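Local coordinates for ATP-dependent DNA helicase (PDB 5V9X), which unwinds RNA:DNA duplexes, using ATP hydrolysis to travel 3' to 5' along a single-stranded DNA track, at residues 293-298 with 396-401; 384-389 with 410-415; 285-290 with 376-381. One frame throughout, in Å; residues are numbered along the deposited sequence.

Contact 1 (293-298 with 396-401). With nucleotides of chain B.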
# COMPACT_ATOMS: atom_id res chain seq x y z
N SER A 293 0.78 -14.80 -18.36
CA SER A 293 1.58 -13.70 -17.84
C SER A 293 0.66 -12.68 -17.18
O SER A 293 -0.46 -12.45 -17.65
CB SER A 293 2.39 -13.03 -18.95
OG SER A 293 3.03 -14.00 -19.76
N ILE A 294 1.13 -12.10 -16.09
CA ILE A 294 0.46 -10.98 -15.44
C ILE A 294 1.28 -9.73 -15.70
O ILE A 294 2.45 -9.66 -15.33
CB ILE A 294 0.28 -11.22 -13.93
CG1 ILE A 294 -0.48 -12.52 -13.67
CG2 ILE A 294 -0.44 -10.04 -13.29
CD1 ILE A 294 -0.61 -12.86 -12.20
N VAL A 295 0.66 -8.75 -16.36
CA VAL A 295 1.26 -7.45 -16.58
C VAL A 295 0.67 -6.49 -15.55
O VAL A 295 -0.55 -6.26 -15.55
CB VAL A 295 1.02 -6.95 -18.01
CG1 VAL A 295 1.75 -5.63 -18.25
CG2 VAL A 295 1.46 -8.00 -19.02
N PHE A 296 1.51 -5.96 -14.67
CA PHE A 296 1.05 -5.05 -13.63
C PHE A 296 1.22 -3.61 -14.09
O PHE A 296 2.30 -3.21 -14.54
CB PHE A 296 1.81 -5.28 -12.32
CG PHE A 296 1.33 -6.47 -11.54
CD1 PHE A 296 0.12 -6.43 -10.86
CD2 PHE A 296 2.10 -7.62 -11.46
CE1 PHE A 296 -0.32 -7.52 -10.13
CE2 PHE A 296 1.66 -8.72 -10.74
CZ PHE A 296 0.45 -8.67 -10.07
N ALA A 297 0.15 -2.83 -13.97
CA ALA A 297 0.16 -1.40 -14.24
C ALA A 297 -0.17 -0.65 -12.96
O ALA A 297 -1.00 -1.11 -12.16
CB ALA A 297 -0.83 -1.03 -15.35
N ASN A 298 0.47 0.50 -12.76
CA ASN A 298 0.32 1.25 -11.52
C ASN A 298 -0.93 2.13 -11.49
O ASN A 298 -1.05 2.98 -10.60
CB ASN A 298 1.57 2.11 -11.28
CG ASN A 298 2.79 1.27 -10.93
OD1 ASN A 298 2.67 0.09 -10.58
ND2 ASN A 298 3.97 1.87 -11.02
N LEU A 396 5.26 -15.93 -15.86
CA LEU A 396 5.87 -14.64 -16.16
C LEU A 396 5.05 -13.53 -15.52
O LEU A 396 3.82 -13.53 -15.63
CB LEU A 396 5.97 -14.41 -17.68
CG LEU A 396 6.62 -13.10 -18.11
CD1 LEU A 396 8.13 -13.15 -17.94
CD2 LEU A 396 6.25 -12.74 -19.55
N VAL A 397 5.73 -12.61 -14.85
CA VAL A 397 5.13 -11.36 -14.40
C VAL A 397 5.92 -10.22 -15.03
O VAL A 397 7.15 -10.20 -14.95
CB VAL A 397 5.12 -11.23 -12.87
CG1 VAL A 397 4.77 -9.81 -12.46
CG2 VAL A 397 4.12 -12.21 -12.26
N ILE A 398 5.21 -9.28 -15.65
CA ILE A 398 5.82 -8.09 -16.22
C ILE A 398 5.36 -6.89 -15.40
O ILE A 398 4.16 -6.73 -15.14
CB ILE A 398 5.45 -7.92 -17.70
CG1 ILE A 398 5.96 -9.11 -18.52
CG2 ILE A 398 6.01 -6.62 -18.24
CD1 ILE A 398 5.60 -9.03 -19.99
N GLN A 399 6.31 -6.05 -14.99
CA GLN A 399 6.04 -4.85 -14.21
C GLN A 399 6.34 -3.64 -15.08
O GLN A 399 7.49 -3.40 -15.45
CB GLN A 399 6.87 -4.83 -12.93
CG GLN A 399 6.75 -3.53 -12.14
CD GLN A 399 5.34 -3.28 -11.65
OE1 GLN A 399 4.66 -4.20 -11.19
NE2 GLN A 399 4.89 -2.03 -11.74
N VAL A 400 5.29 -2.89 -15.42
CA VAL A 400 5.44 -1.65 -16.18
C VAL A 400 5.65 -0.51 -15.20
O VAL A 400 4.84 -0.32 -14.29
CB VAL A 400 4.21 -1.40 -17.07
CG1 VAL A 400 4.10 0.07 -17.44
CG2 VAL A 400 4.30 -2.25 -18.33
N GLU A 401 6.75 0.23 -15.38
CA GLU A 401 7.23 1.25 -14.45
C GLU A 401 7.71 0.61 -13.15
O GLU A 401 7.30 -0.51 -12.82
CB GLU A 401 6.15 2.30 -14.17
CG GLU A 401 6.63 3.54 -13.43
CD GLU A 401 5.55 4.60 -13.28
OE1 GLU A 401 4.37 4.23 -13.13
OE2 GLU A 401 5.89 5.80 -13.34
P DG B 6 -2.63 10.26 -10.69
OP1 DG B 6 -3.89 10.37 -11.45
OP2 DG B 6 -2.49 10.93 -9.38
O5' DG B 6 -2.30 8.72 -10.48
C5' DG B 6 -3.03 7.97 -9.56
C4' DG B 6 -2.51 6.56 -9.52
O4' DG B 6 -1.13 6.57 -9.09
C3' DG B 6 -3.26 5.63 -8.58
O3' DG B 6 -3.81 4.56 -9.32
C2' DG B 6 -2.20 5.15 -7.57
C1' DG B 6 -0.89 5.43 -8.30
N9 DG B 6 0.25 5.72 -7.42
C8 DG B 6 1.19 6.70 -7.60
N7 DG B 6 2.10 6.73 -6.66
C5 DG B 6 1.74 5.70 -5.80
C6 DG B 6 2.35 5.25 -4.61
O6 DG B 6 3.37 5.70 -4.05
N1 DG B 6 1.67 4.18 -4.04
C2 DG B 6 0.53 3.61 -4.57
N2 DG B 6 0.01 2.58 -3.89
N3 DG B 6 -0.05 4.01 -5.69
C4 DG B 6 0.60 5.06 -6.26
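I294 and F296 of strand 292-296 are joined to L396, I398 and V400 of strand 394-400 by four backbone hydrogen bonds in parallel pairing, the two short segments running 13° apart with their axes 4.7 Å apart at closest approach. I294 N gives to L396 O at 3.1 Å and I294 O accepts from I398 N; F296 repeats the pattern, its N reaching I398 O at 2.8 Å and its O taking the bond from V400 N. CA-H...O contacts from S293, V397 and V295 fall on three of the same carbonyls.

Apolar packing occupies both faces. V295 lies beside I398 on one, the face that helix 276-288 packs against through I398 and V400. On the other, V397 CG1 sits in the plane of the F296 ring at its edge, 3.6 Å from CD2, while I294 CG2 stands over one ring face, offset toward the rim. Strands 292-296 and 394-400 are the third and fourth across the seven-stranded parallel sheet of the second RecA-like domain; strand 378-381 flanks the first of them and strand 424-429 the second.

Polar side chains gather at the C-terminal ends of the two strands. Q399 bends at chi2 (63°), which turns its amide toward N298: NE2 meets N298 OD1 at 3.3 Å from above the carbonyl plane, the two amides inclined by 25°, and also donates to E401 O at 3.0 Å. N298 ND2 reaches E401 OE1 (3.2 Å), again above the carboxylate plane; its stronger acceptor is A402 O. R412 NH1 bonds to both N298 OD1 and Q399 OE1, which would help to fix the rotation of both amides. N298 O comes within 3.4 Å of C1' of DG6 of chain B, part of the bound DNA.

Contact 2 (384-389 with 410-415). With ANP (phosphoaminophosphonic acid-adenylate ester), chain C.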
# COMPACT_ATOMS: atom_id res chain seq x y z
N SER A 384 -4.73 -5.29 -7.47
CA SER A 384 -5.82 -6.21 -7.16
C SER A 384 -5.38 -7.67 -7.23
O SER A 384 -6.04 -8.54 -6.64
CB SER A 384 -6.99 -5.97 -8.11
OG SER A 384 -6.58 -6.15 -9.46
N LEU A 385 -4.30 -7.97 -7.96
CA LEU A 385 -3.75 -9.31 -8.03
C LEU A 385 -2.33 -9.37 -7.48
O LEU A 385 -1.57 -10.28 -7.84
CB LEU A 385 -3.77 -9.83 -9.47
CG LEU A 385 -5.11 -9.86 -10.21
CD1 LEU A 385 -4.95 -10.52 -11.57
CD2 LEU A 385 -6.15 -10.58 -9.38
N GLU A 386 -1.95 -8.42 -6.62
CA GLU A 386 -0.57 -8.34 -6.16
C GLU A 386 -0.23 -9.46 -5.19
O GLU A 386 0.93 -9.91 -5.15
CB GLU A 386 -0.32 -6.98 -5.50
CG GLU A 386 1.02 -6.87 -4.78
CD GLU A 386 1.29 -5.48 -4.22
OE1 GLU A 386 0.87 -4.49 -4.86
OE2 GLU A 386 1.91 -5.39 -3.14
N LEU A 387 -1.20 -9.95 -4.43
CA LEU A 387 -0.92 -10.77 -3.27
C LEU A 387 -1.62 -12.12 -3.34
O LEU A 387 -2.74 -12.23 -3.85
CB LEU A 387 -1.36 -10.05 -1.99
CG LEU A 387 -0.72 -8.68 -1.75
CD1 LEU A 387 -1.54 -7.88 -0.76
CD2 LEU A 387 0.71 -8.85 -1.26
N GLY A 388 -0.93 -13.15 -2.85
CA GLY A 388 -1.57 -14.39 -2.44
C GLY A 388 -2.01 -15.37 -3.50
O GLY A 388 -1.88 -16.58 -3.29
N ILE A 389 -2.55 -14.88 -4.62
CA ILE A 389 -3.17 -15.76 -5.61
C ILE A 389 -2.18 -16.83 -6.05
O ILE A 389 -0.97 -16.59 -6.13
CB ILE A 389 -3.70 -14.97 -6.82
CG1 ILE A 389 -2.56 -14.22 -7.51
CG2 ILE A 389 -4.80 -14.02 -6.39
CD1 ILE A 389 -2.93 -13.66 -8.86
N LEU A 410 8.45 -7.75 -4.93
CA LEU A 410 8.63 -9.14 -4.53
C LEU A 410 7.30 -9.89 -4.47
O LEU A 410 7.26 -11.09 -4.76
CB LEU A 410 9.34 -9.22 -3.18
CG LEU A 410 10.84 -8.91 -3.17
CD1 LEU A 410 11.33 -8.76 -1.74
CD2 LEU A 410 11.60 -10.01 -3.88
N GLN A 411 6.23 -9.20 -4.09
CA GLN A 411 4.92 -9.84 -4.05
C GLN A 411 4.35 -10.03 -5.45
O GLN A 411 3.78 -11.08 -5.76
CB GLN A 411 3.97 -9.02 -3.18
CG GLN A 411 4.30 -9.05 -1.69
CD GLN A 411 3.97 -10.38 -1.04
OE1 GLN A 411 3.50 -11.32 -1.70
NE2 GLN A 411 4.19 -10.47 0.27
N ARG A 412 4.50 -9.02 -6.31
CA ARG A 412 3.96 -9.10 -7.67
C ARG A 412 4.66 -10.18 -8.48
O ARG A 412 4.02 -11.08 -9.04
CB ARG A 412 4.06 -7.74 -8.36
CG ARG A 412 3.10 -6.70 -7.79
CD ARG A 412 3.17 -5.39 -8.56
NE ARG A 412 2.38 -4.35 -7.90
CZ ARG A 412 2.22 -3.12 -8.37
NH1 ARG A 412 2.80 -2.76 -9.51
NH2 ARG A 412 1.49 -2.24 -7.70
N VAL A 413 5.99 -10.12 -8.55
CA VAL A 413 6.75 -11.13 -9.30
C VAL A 413 6.51 -12.52 -8.71
O VAL A 413 6.58 -13.52 -9.42
CB VAL A 413 8.24 -10.76 -9.32
CG1 VAL A 413 9.07 -11.87 -9.97
CG2 VAL A 413 8.45 -9.45 -10.07
N GLY A 414 6.21 -12.59 -7.41
CA GLY A 414 5.93 -13.87 -6.77
C GLY A 414 4.76 -14.62 -7.36
O GLY A 414 4.67 -15.84 -7.19
N ARG A 415 3.85 -13.93 -8.06
CA ARG A 415 2.72 -14.61 -8.69
C ARG A 415 3.19 -15.62 -9.72
O ARG A 415 2.51 -16.64 -9.94
CB ARG A 415 1.78 -13.60 -9.35
CG ARG A 415 1.21 -12.52 -8.43
CD ARG A 415 0.75 -13.09 -7.10
NE ARG A 415 1.79 -12.96 -6.08
CZ ARG A 415 1.85 -13.72 -4.99
NH1 ARG A 415 0.95 -14.66 -4.78
NH2 ARG A 415 2.83 -13.53 -4.12
PG ANP C . 2.25 -16.34 -1.14
O1G ANP C . 2.38 -15.61 -2.44
O2G ANP C . 0.85 -16.03 -0.50
O3G ANP C . 3.40 -15.88 -0.15
PB ANP C . 2.18 -18.88 -0.04
O1B ANP C . 0.86 -18.47 0.68
O2B ANP C . 3.34 -18.66 0.87
N3B ANP C . 2.37 -18.00 -1.44
PA ANP C . 0.77 -20.99 -1.00
O1A ANP C . 0.05 -20.06 -1.91
O2A ANP C . -0.04 -21.42 0.22
O3A ANP C . 2.11 -20.38 -0.42
O5' ANP C . 1.26 -22.26 -1.81
C5' ANP C . 2.06 -22.24 -3.04
C4' ANP C . 1.65 -23.41 -3.90
O4' ANP C . 2.29 -24.63 -3.44
C3' ANP C . 0.16 -23.71 -3.85
O3' ANP C . -0.22 -24.37 -5.05
C2' ANP C . 0.06 -24.69 -2.68
O2' ANP C . -1.23 -25.31 -2.56
C1' ANP C . 1.32 -25.53 -2.93
N9 ANP C . 1.89 -26.19 -1.75
C8 ANP C . 1.59 -26.00 -0.43
N7 ANP C . 2.30 -26.73 0.40
C5 ANP C . 3.12 -27.47 -0.44
C6 ANP C . 4.11 -28.44 -0.19
N6 ANP C . 4.45 -28.85 1.03
N1 ANP C . 4.74 -28.98 -1.26
C2 ANP C . 4.40 -28.57 -2.49
N3 ANP C . 3.48 -27.67 -2.84
C4 ANP C . 2.88 -27.15 -1.77
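The guanidinium of R415 has the backbone of L387 and G388 over one face, with L387 C offset toward the rim, and acceptors round its edge. There NE and NH2 grip Q411 O side-on, NE at 2.8 Å, the carbonyl oxygen lying in the guanidinium plane; NH1 and NH2 converge on O1G of the nucleotide analogue ANP, at 2.9 and 2.7 Å; and NH1 makes a weak hydrogen bond to I389 O. R412, whose NH1 is taken up by Q399 and N298, is met at its guanidinium edge by E386 OE1, 3.4 Å from NE, in a weak hydrogen bond that is part of a salt bridge, with the carboxylate turned 63° from the guanidinium plane.

Bends at chi2 and chi3 (95°) fold R415 back onto Q411 O, with CD against I389 CG1 at 3.5 Å. E386 is extended from CG outward, its CG packed on R412 CG. L387 CD2 lies against CG and CD of Q411 (3.6 Å to CD), while Q411 NE2 is hydrogen-bonded to T228 OG1.

By family, loop 384-389 lies in helicase motif V and 410-415 in motif VI, both of which help the second RecA-like domain complete the ATP site. G388 CA lies 3.5 Å from O2G, and K75, T76 and H418 also bond the nucleotide. With two N-H groups on one terminal-phosphate oxygen and its NE and NH2 held by a helix carbonyl, R415 is placed as an arginine finger would be, consistent with sensing whether the gamma-phosphate is present.

Contact 3 (285-290 with 376-381)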
# COMPACT_ATOMS: atom_id res chain seq x y z
N ASP A 285 5.58 -9.90 -27.34
CA ASP A 285 6.63 -10.88 -27.57
C ASP A 285 6.82 -11.78 -26.36
O ASP A 285 6.99 -13.00 -26.49
CB ASP A 285 7.94 -10.17 -27.92
CG ASP A 285 7.93 -9.54 -29.30
OD1 ASP A 285 6.90 -9.66 -30.01
OD2 ASP A 285 8.95 -8.93 -29.68
N LEU A 286 6.79 -11.20 -25.16
CA LEU A 286 7.02 -11.98 -23.95
C LEU A 286 5.80 -12.84 -23.61
O LEU A 286 5.95 -13.98 -23.16
CB LEU A 286 7.38 -11.06 -22.79
CG LEU A 286 8.81 -10.52 -22.84
CD1 LEU A 286 9.00 -9.35 -21.88
CD2 LEU A 286 9.79 -11.64 -22.51
N VAL A 287 4.59 -12.31 -23.81
CA VAL A 287 3.39 -13.10 -23.55
C VAL A 287 3.32 -14.28 -24.51
O VAL A 287 3.10 -15.42 -24.10
CB VAL A 287 2.13 -12.22 -23.64
CG1 VAL A 287 0.88 -13.08 -23.50
CG2 VAL A 287 2.15 -11.14 -22.57
N GLU A 288 3.50 -14.01 -25.81
CA GLU A 288 3.46 -15.07 -26.81
C GLU A 288 4.52 -16.14 -26.56
O GLU A 288 4.37 -17.27 -27.04
CB GLU A 288 3.62 -14.48 -28.21
CG GLU A 288 2.42 -13.67 -28.69
CD GLU A 288 2.63 -13.04 -30.06
OE1 GLU A 288 3.80 -12.96 -30.51
OE2 GLU A 288 1.64 -12.62 -30.68
N ALA A 289 5.54 -15.81 -25.81
CA ALA A 289 6.57 -16.76 -25.51
C ALA A 289 6.37 -17.52 -24.22
O ALA A 289 7.12 -18.43 -23.93
CB ALA A 289 7.89 -16.05 -25.48
N HIS A 290 5.35 -17.16 -23.44
CA HIS A 290 5.10 -17.80 -22.15
C HIS A 290 3.66 -18.19 -22.05
O HIS A 290 2.84 -17.62 -22.72
CB HIS A 290 5.39 -16.84 -21.00
CG HIS A 290 6.83 -16.51 -20.82
ND1 HIS A 290 7.42 -15.42 -21.40
CD2 HIS A 290 7.80 -17.12 -20.10
CE1 HIS A 290 8.69 -15.37 -21.05
NE2 HIS A 290 8.94 -16.39 -20.26
N LEU A 376 -6.55 -18.02 -20.30
CA LEU A 376 -6.19 -16.64 -20.54
C LEU A 376 -4.67 -16.49 -20.48
O LEU A 376 -4.06 -16.83 -19.46
CB LEU A 376 -6.87 -15.72 -19.52
CG LEU A 376 -6.62 -14.22 -19.65
CD1 LEU A 376 -7.21 -13.67 -20.94
CD2 LEU A 376 -7.19 -13.49 -18.43
N ARG A 377 -4.07 -15.99 -21.55
CA ARG A 377 -2.62 -15.94 -21.66
C ARG A 377 -2.01 -14.69 -21.05
O ARG A 377 -0.82 -14.69 -20.72
CB ARG A 377 -2.19 -16.05 -23.12
CG ARG A 377 -2.58 -17.36 -23.78
CD ARG A 377 -1.75 -17.61 -25.02
NE ARG A 377 -0.34 -17.80 -24.69
CZ ARG A 377 0.63 -17.83 -25.60
NH1 ARG A 377 0.34 -17.66 -26.88
NH2 ARG A 377 1.89 -18.01 -25.22
N ALA A 378 -2.80 -13.63 -20.88
CA ALA A 378 -2.29 -12.41 -20.27
C ALA A 378 -3.43 -11.69 -19.56
O ALA A 378 -4.56 -11.66 -20.05
CB ALA A 378 -1.66 -11.48 -21.32
N VAL A 379 -3.12 -11.14 -18.39
CA VAL A 379 -4.03 -10.27 -17.66
C VAL A 379 -3.26 -9.02 -17.26
O VAL A 379 -2.14 -9.12 -16.74
CB VAL A 379 -4.65 -10.96 -16.43
CG1 VAL A 379 -3.58 -11.68 -15.62
CG2 VAL A 379 -5.40 -9.96 -15.57
N VAL A 380 -3.84 -7.85 -17.52
CA VAL A 380 -3.25 -6.57 -17.15
C VAL A 380 -3.96 -6.10 -15.89
O VAL A 380 -5.11 -5.66 -15.94
CB VAL A 380 -3.36 -5.55 -18.28
CG1 VAL A 380 -2.58 -4.29 -17.93
CG2 VAL A 380 -2.88 -6.15 -19.59
N ALA A 381 -3.27 -6.17 -14.75
CA ALA A 381 -3.90 -5.95 -13.46
C ALA A 381 -3.23 -4.81 -12.70
O ALA A 381 -2.08 -4.43 -12.97
CB ALA A 381 -3.86 -7.22 -12.60
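The turn that leads from the end of helix 276-288 into strand 292-296 is met here by R377, just before the neighbouring strand 378-381, and A378, its first residue. R377 NH2 collects two carbonyls of the turn, donating to H290 O at 2.7 Å and to E288 O at 3.2 Å. Neither is met along a lone pair: the nitrogen stands above both carbonyl planes, 67° out of that of E288. V287 O is also close, but at a poor angle for a bond. A bend at chi3 (65°) swings the guanidinium back over the turn, and R377 NE makes a weak bond to N291 O. Placing a cationic group at the carbonyl-rich end of a helix would probably be electrostatically favourable.

This is a helix-strand junction of the second RecA-like domain, in which helix 276-288 packs on one face of the parallel sheet. V287 supplies the apolar half: its CG1, anti to the backbone N (chi1 175°), reaches A378 CB at 3.7 Å and also lies against R377 O. L286 packs on L396 and I398 of strand 394-400, which lies on the other side of strand 292-296.

The turn is tied within itself. H290 ND1 donates to L286 O at 2.7 Å, the acceptor lying in the imidazole plane, and H290 N bonds to V287 O at 2.9 Å; the ring thus folds back along the helix, away from R377, and rests on D395 and L396. E288 makes a weak, long ion pair with R317 of helix 300-318.

All three contacts belong to the second RecA-like domain. Contacts 1 and 3 share its parallel sheet: strand 292-296 lies between 394-400 and 378-381, and V295 hydrogen-bonds to V379 and A381 on its other side. Contacts 1 and 2 are both buried; contact 1 is mostly backbone pairing and apolar packing, with a polar end beside the DNA. Contact 2 lines the ATP site and is built from loop and helix end, its chemistry dominated by arginines; it meets contact 1 through R412, and L385 O packs on the F296 ring. Contact 3 is partly buried and farther from the chain's centre, with one arginine gripping a turn instead of a phosphate.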